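PDB 5TF3: putative membrane protein from Yersinia pestis CO92, which is of unknown function and belongs to the DUF1198 family, its crystallised portion folding as a compact all-helical domain. Local coordinates for residues A[77-91]-A[113-125]. Numbering follows the deposited sequence.
Sequences RNTLIRAQISPILAA and QFRRHYNLHFNPE
Asn119 reads the backbone of Leu89 from both ends with its side-chain amide. OD1 accepts the Leu89 N-H at 3.1 Å along an almost straight bond (175°), and ND2 donates to Leu89 O at 2.8 Å, close to the amide plane. The pairing resembles the rung of a β-ladder, except that a side chain of helix 108-122 replaces the second strand. In one of its two conformers, Arg115 adds a further bond from NH2 to Leu89 O (2.7 Å), tilted from the guanidinium plane. With its chain bent at chi3 (109°), this conformer lays one guanidinium face over the peptide joining Ala90 to Ala91, at the start of helix 91-100. The Leu89 side chain packs against the same helix 108-122, with CB on Tyr118 CE2 (3.8 Å) and CD2 reaching Arg115 CB and the Phe114 ring.

Beside Asn119, Tyr118 sends its hydroxyl to Pro87 O; OH lies 2.7 Å from that oxygen, in the carbonyl plane and on a lone pair, while the tyrosine ring meets Phe59 of helix 48-65. Arg77 runs past this hydroxyl, extended from CG to NE with CG anti to the backbone N (chi1 176°), and CD rests against Phe122 CB. Its guanidinium grips Asn123 side-on: NE and NH2 each stand 3.0 Å from OD1, which lies in the guanidinium plane. Phe122 O sits over one face without bonding, Ile81 CD1 covers the opposite face, and NH2 also bonds O of the C-terminal residue His131.

The Asn119 amide thus holds Leu89 O, and the Tyr118 phenol, with a weak bond from Asn123 ND2, holds Pro87 O, tying the irregular link between helices 70-82 and 91-100 to helix 108-122. The buried Arg77 charge is probably stabilised by the carbonyl dipoles of Asn123 and Phe122, and His131 may add the terminal negative charge.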
ATOM      1  N   ARG A  77       4.903  -8.309   3.133  1.00 24.25           N
ATOM      2  CA  ARG A  77       3.753  -9.133   3.493  1.00 25.47           C
ATOM      3  C   ARG A  77       3.711  -9.382   5.003  1.00 26.14           C
ATOM      4  O   ARG A  77       2.640  -9.351   5.628  1.00 30.30           O
ATOM      5  CB  ARG A  77       3.809 -10.464   2.721  1.00 22.36           C
ATOM      6  CG  ARG A  77       2.699 -11.437   3.095  1.00 23.50           C
ATOM      7  CD  ARG A  77       2.765 -12.774   2.299  1.00 27.44           C
ATOM      8  NE  ARG A  77       1.630 -13.633   2.640  1.00 30.61           N
ATOM      9  CZ  ARG A  77       1.637 -14.538   3.613  1.00 36.53           C
ATOM     10  NH1 ARG A  77       2.738 -14.746   4.327  1.00 34.21           N
ATOM     11  NH2 ARG A  77       0.546 -15.248   3.855  1.00 33.47           N
ATOM     12  N   ASN A  78       4.871  -9.644   5.606  1.00 26.32           N
ATOM     13  CA  ASN A  78       4.909  -9.866   7.046  1.00 26.27           C
ATOM     14  C   ASN A  78       4.577  -8.593   7.804  1.00 30.23           C
ATOM     15  O   ASN A  78       4.048  -8.665   8.920  1.00 29.68           O
ATOM     16  CB  ASN A  78       6.282 -10.398   7.472  1.00 27.07           C
ATOM     17  CG  ASN A  78       6.510 -11.836   7.030  1.00 36.63           C
ATOM     18  OD1 ASN A  78       5.554 -12.571   6.756  1.00 37.89           O
ATOM     19  ND2 ASN A  78       7.777 -12.255   6.984  1.00 32.75           N
ATOM     20  N   THR A  79       4.879  -7.424   7.221  1.00 26.63           N
ATOM     21  CA  THR A  79       4.492  -6.161   7.847  1.00 28.92           C
ATOM     22  C   THR A  79       2.970  -6.019   7.897  1.00 31.52           C
ATOM     23  O   THR A  79       2.413  -5.623   8.929  1.00 31.45           O
ATOM     24  CB  THR A  79       5.166  -4.987   7.103  1.00 31.27           C
ATOM     25  OG1 THR A  79       6.582  -5.202   7.083  1.00 35.64           O
ATOM     26  CG2 THR A  79       4.932  -3.652   7.799  1.00 30.67           C
ATOM     27  N   LEU A  80       2.272  -6.377   6.812  1.00 31.25           N
ATOM     28  CA  LEU A  80       0.813  -6.412   6.862  1.00 30.43           C
ATOM     29  C   LEU A  80       0.333  -7.368   7.936  1.00 30.28           C
ATOM     30  O   LEU A  80      -0.532  -7.023   8.748  1.00 35.53           O
ATOM     31  CB  LEU A  80       0.225  -6.831   5.514  1.00 34.70           C
ATOM     32  CG  LEU A  80       0.367  -5.896   4.329  1.00 35.97           C
ATOM     33  CD1 LEU A  80      -0.336  -6.531   3.112  1.00 32.85           C
ATOM     34  CD2 LEU A  80      -0.241  -4.564   4.688  1.00 34.11           C
ATOM     35  N   ILE A  81       0.896  -8.578   7.962  1.00 26.87           N
ATOM     36  CA  ILE A  81       0.430  -9.593   8.896  1.00 30.69           C
ATOM     37  C   ILE A  81       0.655  -9.133  10.334  1.00 37.09           C
ATOM     38  O   ILE A  81      -0.220  -9.301  11.195  1.00 35.71           O
ATOM     39  CB  ILE A  81       1.126 -10.938   8.606  1.00 29.61           C
ATOM     40  CG1 ILE A  81       0.597 -11.540   7.294  1.00 32.89           C
ATOM     41  CG2 ILE A  81       0.914 -11.911   9.749  1.00 37.46           C
ATOM     42  CD1 ILE A  81       1.340 -12.799   6.863  1.00 30.44           C
ATOM     43  N   ARG A  82       1.813  -8.526  10.609  0.56 32.96           N
ATOM     44  CA  ARG A  82       2.097  -8.042  11.957  0.56 34.57           C
ATOM     45  C   ARG A  82       1.172  -6.901  12.377  0.56 35.32           C
ATOM     46  O   ARG A  82       1.011  -6.657  13.578  0.56 38.69           O
ATOM     47  CB  ARG A  82       3.560  -7.602  12.061  0.56 32.79           C
ATOM     48  CG  ARG A  82       4.468  -8.690  12.607  0.56 34.03           C
ATOM     49  CD  ARG A  82       5.921  -8.237  12.770  0.56 38.81           C
ATOM     50  NE  ARG A  82       6.705  -8.522  11.573  0.56 42.91           N
ATOM     51  CZ  ARG A  82       7.069  -7.606  10.687  0.56 33.31           C
ATOM     52  NH1 ARG A  82       6.743  -6.341  10.863  0.56 42.78           N
ATOM     53  NH2 ARG A  82       7.769  -7.957   9.630  0.56 37.13           N
ATOM     54  N   ALA A  83       0.571  -6.196  11.425  1.00 32.69           N
ATOM     55  CA  ALA A  83      -0.427  -5.171  11.703  1.00 31.22           C
ATOM     56  C   ALA A  83      -1.851  -5.711  11.720  1.00 38.58           C
ATOM     57  O   ALA A  83      -2.795  -4.909  11.734  1.00 43.56           O
ATOM     58  CB  ALA A  83      -0.348  -4.050  10.659  1.00 27.76           C
ATOM     59  N   GLN A  84      -2.029  -7.037  11.664  1.00 39.63           N
ATOM     60  CA  GLN A  84      -3.354  -7.662  11.662  1.00 46.90           C
ATOM     61  C   GLN A  84      -4.159  -7.249  10.441  1.00 46.14           C
ATOM     62  O   GLN A  84      -5.378  -7.086  10.510  1.00 50.39           O
ATOM     63  CB  GLN A  84      -4.141  -7.336  12.935  1.00 52.20           C
ATOM     64  CG  GLN A  84      -3.336  -7.471  14.207  1.00 59.12           C
ATOM     65  CD  GLN A  84      -2.977  -8.905  14.501  1.00 67.37           C
ATOM     66  OE1 GLN A  84      -3.829  -9.704  14.898  1.00 76.92           O
ATOM     67  NE2 GLN A  84      -1.712  -9.248  14.298  1.00 64.67           N
ATOM     68  N   ILE A  85      -3.467  -7.038   9.329  1.00 44.46           N
ATOM     69  CA  ILE A  85      -4.080  -6.707   8.050  1.00 46.66           C
ATOM     70  C   ILE A  85      -3.958  -7.930   7.151  1.00 44.69           C
ATOM     71  O   ILE A  85      -2.880  -8.529   7.060  1.00 41.94           O
ATOM     72  CB  ILE A  85      -3.402  -5.478   7.423  1.00 45.38           C
ATOM     73  CG1 ILE A  85      -3.710  -4.237   8.260  1.00 51.49           C
ATOM     74  CG2 ILE A  85      -3.867  -5.270   5.998  1.00 43.13           C
ATOM     75  CD1 ILE A  85      -2.971  -3.048   7.803  1.00 50.06           C
ATOM     76  N   SER A  86      -5.054  -8.305   6.501  1.00 46.12           N
ATOM     77  CA  SER A  86      -5.029  -9.480   5.636  1.00 44.77           C
ATOM     78  C   SER A  86      -3.937  -9.326   4.580  1.00 40.21           C
ATOM     79  O   SER A  86      -3.855  -8.276   3.930  1.00 42.09           O
ATOM     80  CB  SER A  86      -6.374  -9.691   4.947  1.00 42.36           C
ATOM     81  OG  SER A  86      -6.243 -10.681   3.941  1.00 44.49           O
ATOM     82  N   PRO A  87      -3.082 -10.331   4.382  1.00 35.26           N
ATOM     83  CA  PRO A  87      -2.088 -10.250   3.308  1.00 34.92           C
ATOM     84  C   PRO A  87      -2.670 -10.506   1.925  1.00 38.04           C
ATOM     85  O   PRO A  87      -1.927 -10.470   0.940  1.00 40.23           O
ATOM     86  CB  PRO A  87      -1.087 -11.352   3.694  1.00 31.28           C
ATOM     87  CG  PRO A  87      -1.936 -12.375   4.380  1.00 32.49           C
ATOM     88  CD  PRO A  87      -3.037 -11.623   5.089  1.00 36.46           C
ATOM     89  N   ILE A  88      -3.972 -10.772   1.811  1.00 37.63           N
ATOM     90  CA  ILE A  88      -4.568 -10.979   0.496  1.00 41.26           C
ATOM     91  C   ILE A  88      -4.676  -9.639  -0.216  1.00 42.01           C
ATOM     92  O   ILE A  88      -5.181  -8.656   0.338  1.00 50.20           O
ATOM     93  CB  ILE A  88      -5.934 -11.667   0.620  1.00 44.88           C
ATOM     94  CG1 ILE A  88      -5.782 -13.068   1.209  1.00 46.52           C
ATOM     95  CG2 ILE A  88      -6.613 -11.757  -0.743  1.00 48.34           C
ATOM     96  CD1 ILE A  88      -7.101 -13.788   1.362  1.00 50.32           C
ATOM     97  N   LEU A  89      -4.174  -9.583  -1.441  1.00 40.55           N
ATOM     98  CA  LEU A  89      -4.184  -8.362  -2.233  1.00 41.36           C
ATOM     99  C   LEU A  89      -5.324  -8.451  -3.243  1.00 52.64           C
ATOM    100  O   LEU A  89      -5.415  -9.424  -4.002  1.00 45.42           O
ATOM    101  CB  LEU A  89      -2.837  -8.156  -2.931  1.00 39.66           C
ATOM    102  CG  LEU A  89      -2.663  -6.844  -3.689  1.00 41.62           C
ATOM    103  CD1 LEU A  89      -2.560  -5.679  -2.721  1.00 39.44           C
ATOM    104  CD2 LEU A  89      -1.471  -6.887  -4.634  1.00 39.45           C
ATOM    105  N   ALA A  90      -6.213  -7.463  -3.219  1.00 54.01           N
ATOM    106  CA  ALA A  90      -7.444  -7.509  -3.993  1.00 57.45           C
ATOM    107  C   ALA A  90      -7.406  -6.484  -5.119  1.00 53.80           C
ATOM    108  O   ALA A  90      -6.580  -5.569  -5.125  1.00 49.42           O
ATOM    109  CB  ALA A  90      -8.662  -7.265  -3.096  1.00 57.62           C
ATOM    110  N   ALA A  91      -8.329  -6.650  -6.072  1.00 58.97           N
ATOM    111  CA  ALA A  91      -8.341  -5.825  -7.280  1.00 58.69           C
ATOM    112  C   ALA A  91      -8.535  -4.352  -6.962  1.00 55.93           C
ATOM    113  O   ALA A  91      -8.060  -3.487  -7.706  1.00 60.56           O
ATOM    114  CB  ALA A  91      -9.449  -6.284  -8.230  1.00 59.00           C
ATOM    115  N   GLN A 113      -0.843  -9.090 -13.159  1.00 36.80           N
ATOM    116  CA  GLN A 113      -0.117 -10.354 -13.029  1.00 36.15           C
ATOM    117  C   GLN A 113       0.702 -10.385 -11.744  1.00 35.13           C
ATOM    118  O   GLN A 113       0.882 -11.454 -11.158  1.00 34.28           O
ATOM    119  CB  GLN A 113       0.791 -10.598 -14.239  1.00 33.74           C
ATOM    120  CG  GLN A 113       0.048 -10.791 -15.581  1.00 37.86           C
ATOM    121  CD  GLN A 113      -0.642 -12.129 -15.665  1.00 40.84           C
ATOM    122  OE1 GLN A 113      -0.628 -12.901 -14.714  1.00 39.21           O
ATOM    123  NE2 GLN A 113      -1.248 -12.417 -16.811  1.00 36.12           N
ATOM    124  N   PHE A 114       1.194  -9.231 -11.282  1.00 32.60           N
ATOM    125  CA  PHE A 114       1.884  -9.209  -9.993  1.00 36.78           C
ATOM    126  C   PHE A 114       0.945  -9.643  -8.874  1.00 38.23           C
ATOM    127  O   PHE A 114       1.301 -10.480  -8.033  1.00 35.16           O
ATOM    128  CB  PHE A 114       2.459  -7.815  -9.719  1.00 40.12           C
ATOM    129  CG  PHE A 114       2.923  -7.626  -8.295  1.00 37.81           C
ATOM    130  CD1 PHE A 114       4.184  -8.076  -7.892  1.00 35.09           C
ATOM    131  CD2 PHE A 114       2.094  -7.038  -7.354  1.00 34.57           C
ATOM    132  CE1 PHE A 114       4.616  -7.918  -6.560  1.00 39.43           C
ATOM    133  CE2 PHE A 114       2.519  -6.886  -6.021  1.00 38.41           C
ATOM    134  CZ  PHE A 114       3.778  -7.323  -5.631  1.00 36.11           C
ATOM    135  N   ARG A 115      -0.278  -9.095  -8.858  0.51 37.70           N
ATOM    136  CA  ARG A 115      -1.231  -9.464  -7.815  0.51 37.97           C
ATOM    137  C   ARG A 115      -1.594 -10.940  -7.900  0.51 38.17           C
ATOM    138  O   ARG A 115      -1.662 -11.635  -6.877  0.51 37.04           O
ATOM    139  CB  ARG A 115      -2.495  -8.602  -7.913  0.51 39.34           C
ATOM    140  CG  ARG A 115      -3.674  -9.149  -7.102  0.51 43.33           C
ATOM    141  CD  ARG A 115      -4.700  -8.069  -6.738  0.51 46.33           C
ATOM    142  NE  ARG A 115      -5.960  -8.196  -7.468  0.51 47.62           N
ATOM    143  CZ  ARG A 115      -6.897  -9.115  -7.222  0.51 49.48           C
ATOM    144  NH1 ARG A 115      -8.009  -9.140  -7.947  0.51 42.78           N
ATOM    145  NH2 ARG A 115      -6.727 -10.010  -6.260  0.51 44.68           N
ATOM    146  N   ARG A 116      -1.826 -11.441  -9.111  1.00 33.41           N
ATOM    147  CA  ARG A 116      -2.200 -12.848  -9.255  1.00 31.96           C
ATOM    148  C   ARG A 116      -1.073 -13.764  -8.791  1.00 36.15           C
ATOM    149  O   ARG A 116      -1.308 -14.727  -8.047  1.00 44.41           O
ATOM    150  CB  ARG A 116      -2.580 -13.148 -10.703  1.00 32.52           C
ATOM    151  CG  ARG A 116      -3.282 -14.525 -10.879  1.00 38.49           C
ATOM    152  CD  ARG A 116      -3.649 -14.750 -12.338  1.00 43.23           C
ATOM    153  NE  ARG A 116      -2.436 -14.892 -13.129  1.00 43.93           N
ATOM    154  CZ  ARG A 116      -1.745 -16.020 -13.238  1.00 54.70           C
ATOM    155  NH1 ARG A 116      -2.150 -17.123 -12.610  1.00 56.08           N
ATOM    156  NH2 ARG A 116      -0.645 -16.037 -13.975  1.00 63.22           N
ATOM    157  N   HIS A 117       0.157 -13.488  -9.224  0.54 36.45           N
ATOM    158  CA  HIS A 117       1.273 -14.329  -8.804  0.54 38.84           C
ATOM    159  C   HIS A 117       1.577 -14.158  -7.320  0.54 37.93           C
ATOM    160  O   HIS A 117       1.980 -15.120  -6.658  0.54 40.79           O
ATOM    161  CB  HIS A 117       2.512 -14.030  -9.653  0.54 39.19           C
ATOM    162  CG  HIS A 117       2.453 -14.616 -11.031  0.54 40.59           C
ATOM    163  ND1 HIS A 117       2.030 -13.898 -12.129  0.54 40.38           N
ATOM    164  CD2 HIS A 117       2.746 -15.858 -11.484  0.54 40.80           C
ATOM    165  CE1 HIS A 117       2.069 -14.671 -13.200  0.54 37.89           C
ATOM    166  NE2 HIS A 117       2.503 -15.864 -12.837  0.54 41.83           N
ATOM    167  N   TYR A 118       1.374 -12.955  -6.779  1.00 35.48           N
ATOM    168  CA  TYR A 118       1.627 -12.725  -5.361  1.00 37.96           C
ATOM    169  C   TYR A 118       0.692 -13.563  -4.500  1.00 36.40           C
ATOM    170  O   TYR A 118       1.131 -14.244  -3.569  1.00 35.25           O
ATOM    171  CB  TYR A 118       1.475 -11.234  -5.024  1.00 32.95           C
ATOM    172  CG  TYR A 118       1.288 -11.019  -3.542  1.00 35.37           C
ATOM    173  CD1 TYR A 118       2.351 -11.219  -2.651  1.00 32.11           C
ATOM    174  CD2 TYR A 118       0.049 -10.646  -3.025  1.00 36.02           C
ATOM    175  CE1 TYR A 118       2.179 -11.062  -1.285  1.00 30.17           C
ATOM    176  CE2 TYR A 118      -0.130 -10.470  -1.666  1.00 32.63           C
ATOM    177  CZ  TYR A 118       0.937 -10.683  -0.804  1.00 35.32           C
ATOM    178  OH  TYR A 118       0.770 -10.519   0.548  1.00 33.10           O
ATOM    179  N   ASN A 119      -0.606 -13.535  -4.800  1.00 32.45           N
ATOM    180  CA  ASN A 119      -1.546 -14.308  -3.996  1.00 37.48           C
ATOM    181  C   ASN A 119      -1.295 -15.803  -4.151  1.00 39.91           C
ATOM    182  O   ASN A 119      -1.320 -16.553  -3.168  1.00 41.41           O
ATOM    183  CB  ASN A 119      -2.983 -13.942  -4.386  1.00 34.37           C
ATOM    184  CG  ASN A 119      -3.396 -12.582  -3.862  1.00 42.17           C
ATOM    185  OD1 ASN A 119      -3.101 -12.222  -2.715  1.00 40.98           O
ATOM    186  ND2 ASN A 119      -4.067 -11.801  -4.710  1.00 39.29           N
ATOM    187  N   LEU A 120      -1.012 -16.242  -5.374  1.00 36.93           N
ATOM    188  CA  LEU A 120      -0.743 -17.653  -5.623  1.00 40.81           C
ATOM    189  C   LEU A 120       0.507 -18.127  -4.881  1.00 40.45           C
ATOM    190  O   LEU A 120       0.507 -19.205  -4.278  1.00 36.26           O
ATOM    191  CB  LEU A 120      -0.596 -17.876  -7.126  1.00 35.29           C
ATOM    192  CG  LEU A 120      -0.193 -19.279  -7.562  1.00 49.14           C
ATOM    193  CD1 LEU A 120      -1.304 -20.249  -7.188  1.00 52.31           C
ATOM    194  CD2 LEU A 120       0.099 -19.310  -9.058  1.00 51.95           C
ATOM    195  N   HIS A 121       1.585 -17.340  -4.934  1.00 35.76           N
ATOM    196  CA  HIS A 121       2.876 -17.761  -4.390  1.00 35.25           C
ATOM    197  C   HIS A 121       2.897 -17.701  -2.867  1.00 33.92           C
ATOM    198  O   HIS A 121       3.475 -18.581  -2.218  1.00 36.11           O
ATOM    199  CB  HIS A 121       3.993 -16.884  -4.977  1.00 37.59           C
ATOM    200  CG  HIS A 121       5.386 -17.314  -4.607  1.00 45.25           C
ATOM    201  ND1 HIS A 121       6.094 -18.253  -5.329  1.00 54.13           N
ATOM    202  CD2 HIS A 121       6.208 -16.918  -3.603  1.00 49.63           C
ATOM    203  CE1 HIS A 121       7.286 -18.426  -4.781  1.00 52.81           C
ATOM    204  NE2 HIS A 121       7.385 -17.620  -3.739  1.00 50.81           N
ATOM    205  N   PHE A 122       2.278 -16.673  -2.277  1.00 36.40           N
ATOM    206  CA  PHE A 122       2.461 -16.398  -0.860  1.00 41.68           C
ATOM    207  C   PHE A 122       1.259 -16.699   0.019  1.00 44.13           C
ATOM    208  O   PHE A 122       1.435 -16.826   1.229  1.00 38.44           O
ATOM    209  CB  PHE A 122       2.822 -14.927  -0.637  1.00 36.40           C
ATOM    210  CG  PHE A 122       4.218 -14.577  -1.030  1.00 40.34           C
ATOM    211  CD1 PHE A 122       5.259 -14.712  -0.121  1.00 41.76           C
ATOM    212  CD2 PHE A 122       4.488 -14.081  -2.303  1.00 35.24           C
ATOM    213  CE1 PHE A 122       6.546 -14.374  -0.475  1.00 42.33           C
ATOM    214  CE2 PHE A 122       5.772 -13.749  -2.670  1.00 37.69           C
ATOM    215  CZ  PHE A 122       6.803 -13.881  -1.751  1.00 41.43           C
ATOM    216  N   ASN A 123       0.049 -16.752  -0.516  1.00 47.16           N
ATOM    217  CA  ASN A 123      -1.050 -16.914   0.425  1.00 46.93           C
ATOM    218  C   ASN A 123      -1.598 -18.327   0.305  1.00 49.57           C
ATOM    219  O   ASN A 123      -2.250 -18.649  -0.695  1.00 52.91           O
ATOM    220  CB  ASN A 123      -2.138 -15.870   0.176  1.00 47.39           C
ATOM    221  CG  ASN A 123      -1.659 -14.460   0.511  1.00 45.46           C
ATOM    222  OD1 ASN A 123      -1.088 -14.233   1.572  1.00 43.33           O
ATOM    223  ND2 ASN A 123      -1.866 -13.527  -0.396  1.00 46.59           N
ATOM    224  N   PRO A 124      -1.332 -19.205   1.278  1.00 54.85           N
ATOM    225  CA  PRO A 124      -1.566 -20.642   1.075  1.00 65.97           C
ATOM    226  C   PRO A 124      -3.039 -20.949   0.854  1.00 81.56           C
ATOM    227  O   PRO A 124      -3.919 -20.321   1.444  1.00 56.82           O
ATOM    228  CB  PRO A 124      -1.032 -21.272   2.371  1.00 59.55           C
ATOM    229  CG  PRO A 124      -0.988 -20.154   3.374  1.00 60.92           C
ATOM    230  CD  PRO A 124      -0.745 -18.904   2.595  1.00 55.62           C
ATOM    231  N   GLU A 125      -3.294 -21.931  -0.009  1.00130.87           N
ATOM    232  CA  GLU A 125      -4.608 -22.189  -0.592  1.00139.37           C
ATOM    233  C   GLU A 125      -5.696 -22.583   0.410  1.00141.09           C
ATOM    234  O   GLU A 125      -6.852 -22.183   0.206  1.00148.55           O
ATOM    235  CB  GLU A 125      -4.491 -23.246  -1.701  1.00144.62           C
ATOM    236  CG  GLU A 125      -3.445 -24.334  -1.467  1.00146.03           C
ATOM    237  CD  GLU A 125      -2.429 -24.419  -2.594  1.00145.14           C
ATOM    238  OE1 GLU A 125      -1.291 -23.928  -2.415  1.00141.32           O
ATOM    239  OE2 GLU A 125      -2.773 -24.972  -3.664  1.00147.53           O
TER